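Local coordinates for phenylalanine hydroxylase (Colwellia psychrerythraea, PDB 2V27), which probably hydroxylates L-phenylalanine to L-tyrosine, using tetrahydrobiopterin and molecular oxygen at an iron centre, at residues Q154-F157 against L158-Y162; L233-I236 against R237-V241; V248-A251 against E252-L256; H257-F261 against P262-A266. One frame throughout, in Å; residues are numbered along the deposited sequence.

The four interactions follow one another along the chain, and all are local. Interaction 1 is on helix 152-167, which carries the iron ligand Glu167. The side chain of Ala159 is about 12 Å from the bound iron(III) ion. Interaction 2 joins the short helix 233-237 to the start of helix 241-254, and its Leu233 side chain is about 13 Å from the metal. Interaction 3 is the far end of that second helix. It packs on interaction 1, where Phe157 CZ meets Glu252 CG at 3.5 Å and Arg160 NH1 meets Leu256 CD2 at 3.7 Å. Interaction 4 continues directly from interaction 3 and lies far from the iron. The centres of interactions 2 and 4 are about 29 Å apart.

Interaction 1: residues Q154-F157 against L158-Y162; sequences QRVF and LARLY
The Phe157 ring has the Arg160 guanidinium over one face. NH1 sits 3.3 Å above the ring plane, displaced from the centre toward the rim. Val248 of helix 241-254 packs on the opposite side of the ring. The guanidinium turns its edge to the phenyl group: Phe157 CD1 lies in the guanidinium plane, 3.3 Å from Arg160 NH1, and the two planes are 86° apart. This is a cation-pi contact made by one nitrogen rather than a flat stack. Arg160 CZ is 4.9 Å from the ring centroid. The Arg160 chain leaves with CG anti to the backbone N (chi1 175°) and folds at chi3 (-66°), which brings its end back over the ring one turn earlier. The same NH1 is hydrogen-bonded to Leu211 O, so its position over the ring is fixed by a polar partner as well. Arg160 NH2 reaches Val156 CG1 at 4.0 Å, on a slanting approach.

Beneath these side chains is a regular alpha-helix, part of helix 152-167. This helix later supplies Glu167 to the iron site of the aromatic amino acid hydroxylase fold. Four i to i+4 backbone bonds join the two segments. Ala159 N to Arg155 O is nearly straight at 2.8 Å, and Leu158 N to Gln154 O is 2.9 Å. Phe157 O takes Leu161 N at 3.1 Å and also a weak bond from Arg160 N. Leu158 CG lies 3.3 Å from Gln154 O, and the side chain also packs on Tyr143 and Met146 of helix 134-147. Arg155 points elsewhere, with NE bonded to Gly147 O.

Interaction 2: residues L233-I236 against R237-V241; sequences LDEI and RKFEV
Asp234 and Arg237 come together through different first torsions. Asp234 CG is anti to its carbonyl carbon (chi1 -62°). Arg237 starts with CG anti to the backbone N (chi1 173°), then bends at chi2 and chi3 until its guanidinium lies beside the carboxylate. The two groups point the same way, with their planes 49° apart. Asp234 OD1 meets Arg237 NH1 in a long salt bridge of 3.4 Å. OD1 is also held by a hydrogen bond to Ser135 OG. The other oxygen, OD2, has a water 2.8 Å away that donates to it and accepts from Lys238 NZ. The lysine charge is linked to the carboxylate through this water; the charged atoms themselves do not meet. On its way there the extended Lys238 chain passes Asp234 O, with CG 3.3 Å from that oxygen.

These groups sit on the last turn of helix 233-237, where the chain unwinds toward helix 241-254, whose N-cap is Glu240. Arg237 N still bonds Leu233 O in the alpha-helical way at 3.0 Å. Two residues later the pattern shortens to i to i+3: Phe239 N bonds Ile236 O at 3.2 Å, with the nitrogen well above the carbonyl plane. The Phe239 ring then lies against the helix end. Glu235 O is 3.7 Å above the plane of the Phe239 ring, over its centre. Ile236 CD1 touches Phe239 CE1 at 4.0 Å, and Ile244 and Leu247 of the next helix also meet the ring. With an alanine in place of Phe239 the ring over Glu235 O is lost, and a gap is likely to open between Ile236, Ile244 and Leu247. Ile236 also packs on Tyr139 of helix 134-147.

Interaction 3: residues V248-A251 against E252-L256; sequences VAQA and EALGL
Glu252 N bonds Val248 O at 2.9 Å, the first of a run of backbone hydrogen bonds. Ala253 N bonds Ala249 O at the same length. Leu254 N to Gln250 O is 3.1 Å. The last of the series, Gly255 N to Ala251 O, is short at 2.8 Å but bent (122°) and weak.

That weak bond marks the C-terminal end of helix 241-254. Gly255 is the first residue to leave helical geometry. Its positive phi (78°) is a conformation that glycine takes up readily, and its carbonyl turns to Arg212 NE.

Contacts between side chains are sparse. Glu252 CG lies anti to its carbonyl carbon (chi1 -82°), and the chain beyond is extended. It leads outward and slightly back, which brings OE2 within 4.4 Å of Val248 CG1, a loose approach. Leu254 CD1 comes within 4.3 Å of Gln250 CG, one turn apart.

Packing against other helices divides by face. Glu252 touches Glu153 of helix 152-167. Gln250, Ala251 and Leu254 meet Leu208 of helix 207-211, and Ala251 also touches Leu211.

Interaction 4: residues H257-F261 against P262-A266; sequences HEAKF and PVKKA
Ala259 and Val263 make the close apolar part of this contact. Ala259 CB is 3.7 Å from Val263 CG1 and 3.8 Å from Lys264 CG, so the methyl group rests on the first turn of helix 261-265. Lys260 is the N-cap, and its O accepts Lys264 N at 3.1 Å and, weakly, Val263 N. Pro262 lies in this first turn, where lacking an N-H costs no helical bond. Its CD packs 3.5 Å from Phe261 CB.

The other side is polar and looser, and faces the second subunit. Lys264 stays extended beyond CG, with CE 3.2 Å from Ala259 O, and reaches the exposed Glu258. NZ donates to the anti lone pair of Glu258 OE2 at 2.6 Å, a short salt bridge. NZ has a second acid partner, Asp113 of the second subunit. A methionine in place of Lys264 would probably leave both carboxylates without their shared positive mate and free the Glu258 chain to turn.

Lys265 likewise pairs with Glu190 of the second subunit, while Lys260 pairs with Asp201 of its own chain. The lysines thus bind the segment by charge both within the chain and across to its neighbour, though the enzyme is reported as monomeric and that pairing may belong to the crystal.

Interaction 1: residues Q154-F157 against L158-Y162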
loop_
_atom_site.group_PDB
_atom_site.type_symbol
_atom_site.label_atom_id
_atom_site.label_comp_id
_atom_site.label_asym_id
_atom_site.label_seq_id
_atom_site.Cartn_x
_atom_site.Cartn_y
_atom_site.Cartn_z
ATOM N N GLN B 154 7.610 4.499 -23.959
ATOM C CA GLN B 154 6.891 5.767 -24.032
ATOM C C GLN B 154 5.465 5.592 -23.473
ATOM O O GLN B 154 4.940 6.454 -22.743
ATOM C CB GLN B 154 6.824 6.261 -25.482
ATOM C CG GLN B 154 8.108 6.917 -25.940
ATOM C CD GLN B 154 8.145 7.125 -27.440
ATOM O OE1 GLN B 154 7.357 6.532 -28.205
ATOM N NE2 GLN B 154 9.019 8.038 -27.866
ATOM N N ARG B 155 4.892 4.431 -23.740
ATOM C CA ARG B 155 3.535 4.115 -23.233
ATOM C C ARG B 155 3.532 4.093 -21.679
ATOM O O ARG B 155 2.513 4.518 -21.085
ATOM C CB ARG B 155 2.958 2.844 -23.917
ATOM C CG ARG B 155 2.555 3.135 -25.398
ATOM C CD ARG B 155 2.030 1.911 -26.164
ATOM N NE ARG B 155 1.383 2.246 -27.445
ATOM C CZ ARG B 155 0.962 1.328 -28.324
ATOM N NH1 ARG B 155 1.077 0.011 -28.031
ATOM N NH2 ARG B 155 0.394 1.714 -29.466
ATOM N N VAL B 156 4.631 3.660 -21.032
ATOM C CA VAL B 156 4.767 3.664 -19.536
ATOM C C VAL B 156 4.644 5.124 -19.042
ATOM O O VAL B 156 3.894 5.411 -18.084
ATOM C CB VAL B 156 6.104 2.994 -19.008
ATOM C CG1 VAL B 156 6.306 3.189 -17.491
ATOM C CG2 VAL B 156 6.157 1.489 -19.360
ATOM N N PHE B 157 5.313 6.047 -19.730
ATOM C CA PHE B 157 5.258 7.468 -19.368
ATOM C C PHE B 157 3.880 8.035 -19.603
ATOM O O PHE B 157 3.407 8.821 -18.804
ATOM C CB PHE B 157 6.320 8.255 -20.160
ATOM C CG PHE B 157 7.714 8.129 -19.572
ATOM C CD1 PHE B 157 8.157 9.082 -18.645
ATOM C CD2 PHE B 157 8.551 7.047 -19.903
ATOM C CE1 PHE B 157 9.450 8.971 -18.038
ATOM C CE2 PHE B 157 9.823 6.921 -19.304
ATOM C CZ PHE B 157 10.267 7.894 -18.397
ATOM N N LEU B 158 3.246 7.629 -20.710
ATOM C CA LEU B 158 1.900 8.088 -21.000
ATOM C C LEU B 158 0.931 7.585 -19.907
ATOM O O LEU B 158 0.151 8.365 -19.390
ATOM C CB LEU B 158 1.488 7.568 -22.410
ATOM C CG LEU B 158 2.252 8.236 -23.556
ATOM C CD1 LEU B 158 1.781 7.649 -24.920
ATOM C CD2 LEU B 158 2.017 9.732 -23.464
ATOM N N ALA B 159 0.982 6.303 -19.570
ATOM C CA ALA B 159 0.133 5.777 -18.480
ATOM C C ALA B 159 0.295 6.548 -17.136
ATOM O O ALA B 159 -0.678 6.702 -16.399
ATOM C CB ALA B 159 0.382 4.256 -18.274
ATOM N N ARG B 160 1.502 7.038 -16.877
ATOM C CA ARG B 160 1.834 7.773 -15.669
ATOM C C ARG B 160 1.116 9.131 -15.733
ATOM O O ARG B 160 0.461 9.592 -14.756
ATOM C CB ARG B 160 3.374 7.923 -15.530
ATOM C CG ARG B 160 3.847 8.773 -14.373
ATOM C CD ARG B 160 5.395 8.766 -14.331
ATOM N NE ARG B 160 5.937 7.440 -14.028
ATOM C CZ ARG B 160 6.846 6.829 -14.771
ATOM N NH1 ARG B 160 7.369 7.443 -15.850
ATOM N NH2 ARG B 160 7.218 5.595 -14.429
ATOM N N LEU B 161 1.182 9.783 -16.901
ATOM C CA LEU B 161 0.448 11.013 -17.143
ATOM C C LEU B 161 -1.074 10.811 -16.920
ATOM O O LEU B 161 -1.733 11.605 -16.228
ATOM C CB LEU B 161 0.702 11.562 -18.559
ATOM C CG LEU B 161 -0.103 12.821 -18.951
ATOM C CD1 LEU B 161 0.061 14.053 -17.984
ATOM C CD2 LEU B 161 0.250 13.229 -20.421
ATOM N N TYR B 162 -1.625 9.727 -17.446
ATOM C CA TYR B 162 -3.044 9.413 -17.355
ATOM C C TYR B 162 -3.388 9.211 -15.872
ATOM O O TYR B 162 -4.406 9.741 -15.373
ATOM C CB TYR B 162 -3.280 8.114 -18.130
ATOM C CG TYR B 162 -4.743 7.750 -18.398
ATOM C CD1 TYR B 162 -5.379 8.221 -19.559
ATOM C CD2 TYR B 162 -5.468 6.963 -17.514
ATOM C CE1 TYR B 162 -6.705 7.912 -19.849
ATOM C CE2 TYR B 162 -6.829 6.620 -17.812
ATOM C CZ TYR B 162 -7.401 7.112 -19.005
ATOM O OH TYR B 162 -8.721 6.876 -19.402
#

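Interaction 2: residues L233-I236 against R237-V241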
loop_
_atom_site.group_PDB
_atom_site.type_symbol
_atom_site.label_atom_id
_atom_site.label_comp_id
_atom_site.label_asym_id
_atom_site.label_seq_id
_atom_site.Cartn_x
_atom_site.Cartn_y
_atom_site.Cartn_z
ATOM N N LEU B 233 -6.307 21.390 -18.784
ATOM C CA LEU B 233 -5.888 20.294 -19.671
ATOM C C LEU B 233 -5.696 20.765 -21.120
ATOM O O LEU B 233 -5.018 20.091 -21.894
ATOM C CB LEU B 233 -6.892 19.119 -19.624
ATOM C CG LEU B 233 -7.038 18.388 -18.277
ATOM C CD1 LEU B 233 -8.318 17.487 -18.276
ATOM C CD2 LEU B 233 -5.776 17.625 -17.967
ATOM N N ASP B 234 -6.346 21.859 -21.499
ATOM C CA ASP B 234 -6.119 22.416 -22.853
ATOM C C ASP B 234 -4.644 22.574 -23.210
ATOM O O ASP B 234 -4.258 22.274 -24.342
ATOM C CB ASP B 234 -6.823 23.743 -23.056
ATOM C CG ASP B 234 -8.318 23.648 -22.942
ATOM O OD1 ASP B 234 -8.904 22.523 -22.891
ATOM O OD2 ASP B 234 -8.925 24.745 -22.864
ATOM N N GLU B 235 -3.820 23.011 -22.257
ATOM C CA GLU B 235 -2.359 23.159 -22.518
ATOM C C GLU B 235 -1.662 21.868 -22.969
ATOM O O GLU B 235 -0.816 21.868 -23.894
ATOM C CB GLU B 235 -1.615 23.768 -21.321
ATOM C CG GLU B 235 -0.115 24.004 -21.602
ATOM C CD GLU B 235 0.725 24.247 -20.339
ATOM O OE1 GLU B 235 0.127 24.403 -19.252
ATOM O OE2 GLU B 235 1.989 24.264 -20.432
ATOM N N ILE B 236 -2.019 20.752 -22.341
ATOM C CA ILE B 236 -1.457 19.454 -22.736
ATOM C C ILE B 236 -2.081 18.945 -24.058
ATOM O O ILE B 236 -1.414 18.388 -24.925
ATOM C CB ILE B 236 -1.664 18.384 -21.602
ATOM C CG1 ILE B 236 -1.297 18.923 -20.200
ATOM C CG2 ILE B 236 -0.888 17.116 -21.907
ATOM C CD1 ILE B 236 -0.017 19.803 -20.108
ATOM N N ARG B 237 -3.376 19.149 -24.205
ATOM C CA ARG B 237 -4.084 18.695 -25.394
ATOM C C ARG B 237 -3.487 19.366 -26.625
ATOM O O ARG B 237 -3.418 18.746 -27.689
ATOM C CB ARG B 237 -5.577 19.003 -25.270
ATOM C CG ARG B 237 -6.426 18.739 -26.526
ATOM C CD ARG B 237 -7.539 19.759 -26.523
ATOM N NE ARG B 237 -7.264 20.908 -27.354
ATOM C CZ ARG B 237 -7.808 22.117 -27.217
ATOM N NH1 ARG B 237 -8.663 22.405 -26.240
ATOM N NH2 ARG B 237 -7.457 23.070 -28.063
ATOM N N LYS B 238 -3.041 20.609 -26.468
ATOM C CA LYS B 238 -2.563 21.371 -27.617
ATOM C C LYS B 238 -1.194 20.948 -28.142
ATOM O O LYS B 238 -0.847 21.305 -29.286
ATOM C CB LYS B 238 -2.643 22.869 -27.341
ATOM C CG LYS B 238 -4.089 23.385 -27.416
ATOM C CD LYS B 238 -4.142 24.881 -27.105
ATOM C CE LYS B 238 -5.543 25.384 -26.790
ATOM N NZ LYS B 238 -5.434 26.565 -25.896
ATOM N N PHE B 239 -0.408 20.216 -27.340
ATOM C CA PHE B 239 0.924 19.784 -27.784
ATOM C C PHE B 239 0.790 18.870 -28.988
ATOM O O PHE B 239 -0.194 18.136 -29.124
ATOM C CB PHE B 239 1.676 19.018 -26.696
ATOM C CG PHE B 239 2.199 19.878 -25.564
ATOM C CD1 PHE B 239 2.063 19.456 -24.240
ATOM C CD2 PHE B 239 2.868 21.075 -25.815
ATOM C CE1 PHE B 239 2.544 20.217 -23.183
ATOM C CE2 PHE B 239 3.365 21.845 -24.750
ATOM C CZ PHE B 239 3.200 21.405 -23.429
ATOM N N GLU B 240 1.760 18.930 -29.892
ATOM C CA GLU B 240 1.871 17.876 -30.883
ATOM C C GLU B 240 2.435 16.621 -30.188
ATOM O O GLU B 240 3.085 16.717 -29.124
ATOM C CB GLU B 240 2.783 18.306 -32.045
ATOM C CG GLU B 240 2.438 19.681 -32.693
ATOM C CD GLU B 240 0.984 19.794 -33.116
ATOM O OE1 GLU B 240 0.534 18.932 -33.907
ATOM N N VAL B 241 2.203 15.453 -30.791
ATOM C CA VAL B 241 2.724 14.182 -30.266
ATOM C C VAL B 241 4.260 14.214 -30.160
ATOM O O VAL B 241 4.832 13.718 -29.191
ATOM C CB VAL B 241 2.258 12.993 -31.136
ATOM C CG1 VAL B 241 2.779 11.666 -30.637
ATOM C CG2 VAL B 241 0.738 12.951 -31.173
HETATM O O HOH W 1 -8.002 26.587 -24.819
#

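Interaction 3: residues V248-A251 against E252-L256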
loop_
_atom_site.group_PDB
_atom_site.type_symbol
_atom_site.label_atom_id
_atom_site.label_comp_id
_atom_site.label_asym_id
_atom_site.label_seq_id
_atom_site.Cartn_x
_atom_site.Cartn_y
_atom_site.Cartn_z
ATOM N N VAL B 248 9.036 13.322 -22.710
ATOM C CA VAL B 248 9.400 11.992 -22.237
ATOM C C VAL B 248 10.930 11.787 -22.252
ATOM O O VAL B 248 11.518 11.353 -21.271
ATOM C CB VAL B 248 8.669 10.857 -23.024
ATOM C CG1 VAL B 248 9.241 9.506 -22.705
ATOM C CG2 VAL B 248 7.153 10.910 -22.714
ATOM N N ALA B 249 11.557 12.115 -23.389
ATOM C CA ALA B 249 13.015 12.106 -23.482
ATOM C C ALA B 249 13.711 13.013 -22.439
ATOM O O ALA B 249 14.700 12.582 -21.841
ATOM C CB ALA B 249 13.456 12.510 -24.915
ATOM N N GLN B 250 13.152 14.183 -22.173
ATOM C CA GLN B 250 13.734 15.049 -21.132
ATOM C C GLN B 250 13.621 14.370 -19.744
ATOM O O GLN B 250 14.551 14.369 -18.951
ATOM C CB GLN B 250 13.001 16.365 -21.121
ATOM C CG GLN B 250 13.630 17.311 -20.177
ATOM C CD GLN B 250 12.882 18.592 -20.080
ATOM O OE1 GLN B 250 11.780 18.750 -20.654
ATOM N NE2 GLN B 250 13.490 19.566 -19.435
ATOM N N ALA B 251 12.436 13.839 -19.446
ATOM C CA ALA B 251 12.267 13.045 -18.233
ATOM C C ALA B 251 13.282 11.902 -18.080
ATOM O O ALA B 251 13.821 11.723 -16.993
ATOM C CB ALA B 251 10.834 12.502 -18.201
ATOM N N GLU B 252 13.526 11.126 -19.150
ATOM C CA GLU B 252 14.467 10.082 -19.136
ATOM C C GLU B 252 15.908 10.582 -18.934
ATOM O O GLU B 252 16.659 9.986 -18.152
ATOM C CB GLU B 252 14.337 9.252 -20.400
ATOM C CG GLU B 252 13.219 8.244 -20.304
ATOM C CD GLU B 252 13.159 7.291 -21.480
ATOM O OE1 GLU B 252 13.023 6.047 -21.275
ATOM O OE2 GLU B 252 13.251 7.810 -22.609
ATOM N N ALA B 253 16.261 11.694 -19.586
ATOM C CA ALA B 253 17.588 12.294 -19.367
ATOM C C ALA B 253 17.811 12.659 -17.874
ATOM O O ALA B 253 18.918 12.539 -17.355
ATOM C CB ALA B 253 17.735 13.538 -20.220
ATOM N N LEU B 254 16.762 13.155 -17.206
ATOM C CA LEU B 254 16.854 13.511 -15.793
ATOM C C LEU B 254 16.734 12.325 -14.859
ATOM O O LEU B 254 17.230 12.373 -13.728
ATOM C CB LEU B 254 15.748 14.522 -15.474
ATOM C CG LEU B 254 15.970 15.919 -16.091
ATOM C CD1 LEU B 254 14.691 16.706 -16.041
ATOM C CD2 LEU B 254 17.109 16.683 -15.359
ATOM N N GLY B 255 16.108 11.268 -15.361
ATOM C CA GLY B 255 15.763 10.067 -14.578
ATOM C C GLY B 255 14.522 10.315 -13.712
ATOM O O GLY B 255 14.104 11.450 -13.482
ATOM N N LEU B 256 13.942 9.225 -13.241
ATOM C CA LEU B 256 12.790 9.331 -12.362
ATOM C C LEU B 256 13.142 10.050 -11.088
ATOM O O LEU B 256 14.254 9.921 -10.581
ATOM C CB LEU B 256 12.240 7.957 -12.019
ATOM C CG LEU B 256 11.646 7.124 -13.159
ATOM C CD1 LEU B 256 11.211 5.739 -12.641
ATOM C CD2 LEU B 256 10.485 7.836 -13.841
#

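Interaction 4: residues H257-F261 against P262-A266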
loop_
_atom_site.group_PDB
_atom_site.type_symbol
_atom_site.label_atom_id
_atom_site.label_comp_id
_atom_site.label_asym_id
_atom_site.label_seq_id
_atom_site.Cartn_x
_atom_site.Cartn_y
_atom_site.Cartn_z
ATOM N N HIS B 257 12.174 10.760 -10.522
ATOM C CA HIS B 257 12.263 11.253 -9.150
ATOM C C HIS B 257 12.550 10.070 -8.235
ATOM O O HIS B 257 12.116 8.924 -8.493
ATOM C CB HIS B 257 10.905 11.790 -8.676
ATOM C CG HIS B 257 10.595 13.203 -9.051
ATOM N ND1 HIS B 257 11.353 14.258 -8.582
ATOM C CD2 HIS B 257 9.551 13.750 -9.744
ATOM C CE1 HIS B 257 10.811 15.392 -9.002
ATOM N NE2 HIS B 257 9.733 15.112 -9.721
ATOM N N GLU B 258 13.253 10.340 -7.123
ATOM C CA GLU B 258 13.395 9.272 -6.106
ATOM C C GLU B 258 11.981 8.928 -5.626
ATOM O O GLU B 258 11.169 9.830 -5.436
ATOM C CB GLU B 258 14.199 9.761 -4.913
ATOM C CG GLU B 258 14.496 8.625 -3.948
ATOM C CD GLU B 258 15.280 9.090 -2.730
ATOM O OE1 GLU B 258 15.756 10.243 -2.697
ATOM O OE2 GLU B 258 15.411 8.287 -1.793
ATOM N N ALA B 259 11.737 7.643 -5.493
ATOM C CA ALA B 259 10.429 7.150 -4.990
ATOM C C ALA B 259 10.192 7.585 -3.544
ATOM O O ALA B 259 11.137 7.626 -2.722
ATOM C CB ALA B 259 10.389 5.679 -5.060
ATOM N N LYS B 260 8.933 7.892 -3.201
ATOM C CA LYS B 260 8.579 8.042 -1.806
ATOM C C LYS B 260 8.666 6.682 -1.120
ATOM O O LYS B 260 8.553 5.661 -1.769
ATOM C CB LYS B 260 7.207 8.654 -1.633
ATOM C CG LYS B 260 7.026 9.976 -2.360
ATOM C CD LYS B 260 7.638 11.061 -1.531
ATOM C CE LYS B 260 6.843 12.371 -1.743
ATOM N NZ LYS B 260 6.954 13.335 -0.600
ATOM N N PHE B 261 8.911 6.692 0.192
ATOM C CA PHE B 261 9.070 5.423 0.905
ATOM C C PHE B 261 7.937 4.395 0.624
ATOM O O PHE B 261 8.249 3.218 0.418
ATOM C CB PHE B 261 9.208 5.708 2.407
ATOM C CG PHE B 261 9.429 4.484 3.222
ATOM C CD1 PHE B 261 10.685 3.855 3.214
ATOM C CD2 PHE B 261 8.412 3.924 3.991
ATOM C CE1 PHE B 261 10.882 2.683 4.005
ATOM C CE2 PHE B 261 8.615 2.779 4.751
ATOM C CZ PHE B 261 9.857 2.158 4.769
ATOM N N PRO B 262 6.634 4.812 0.605
ATOM C CA PRO B 262 5.581 3.804 0.309
ATOM C C PRO B 262 5.742 3.150 -1.042
ATOM O O PRO B 262 5.402 1.983 -1.195
ATOM C CB PRO B 262 4.267 4.625 0.395
ATOM C CG PRO B 262 4.600 5.784 1.359
ATOM C CD PRO B 262 6.051 6.129 0.943
ATOM N N VAL B 263 6.262 3.898 -2.019
ATOM C CA VAL B 263 6.552 3.288 -3.348
ATOM C C VAL B 263 7.731 2.299 -3.297
ATOM O O VAL B 263 7.667 1.219 -3.914
ATOM C CB VAL B 263 6.752 4.406 -4.390
ATOM C CG1 VAL B 263 7.285 3.827 -5.738
ATOM C CG2 VAL B 263 5.404 5.124 -4.607
ATOM N N LYS B 264 8.745 2.626 -2.528
ATOM C CA LYS B 264 9.858 1.709 -2.343
ATOM C C LYS B 264 9.383 0.394 -1.726
ATOM O O LYS B 264 9.818 -0.689 -2.105
ATOM C CB LYS B 264 10.966 2.318 -1.488
ATOM C CG LYS B 264 11.559 3.543 -2.102
ATOM C CD LYS B 264 12.798 4.014 -1.290
ATOM C CE LYS B 264 13.286 5.377 -1.849
ATOM N NZ LYS B 264 14.247 6.075 -0.921
ATOM N N LYS B 265 8.451 0.490 -0.773
ATOM C CA LYS B 265 7.939 -0.656 -0.027
ATOM C C LYS B 265 6.964 -1.487 -0.819
ATOM O O LYS B 265 6.898 -2.720 -0.659
ATOM C CB LYS B 265 7.313 -0.126 1.280
ATOM C CG LYS B 265 6.677 -1.184 2.176
ATOM C CD LYS B 265 6.278 -0.484 3.497
ATOM C CE LYS B 265 5.749 -1.518 4.452
ATOM N NZ LYS B 265 5.413 -0.810 5.721
ATOM N N ALA B 266 6.239 -0.863 -1.758
ATOM C CA ALA B 266 5.184 -1.569 -2.494
ATOM C C ALA B 266 5.749 -2.675 -3.378
ATOM O O ALA B 266 6.893 -2.595 -3.850
ATOM C CB ALA B 266 4.350 -0.624 -3.357
#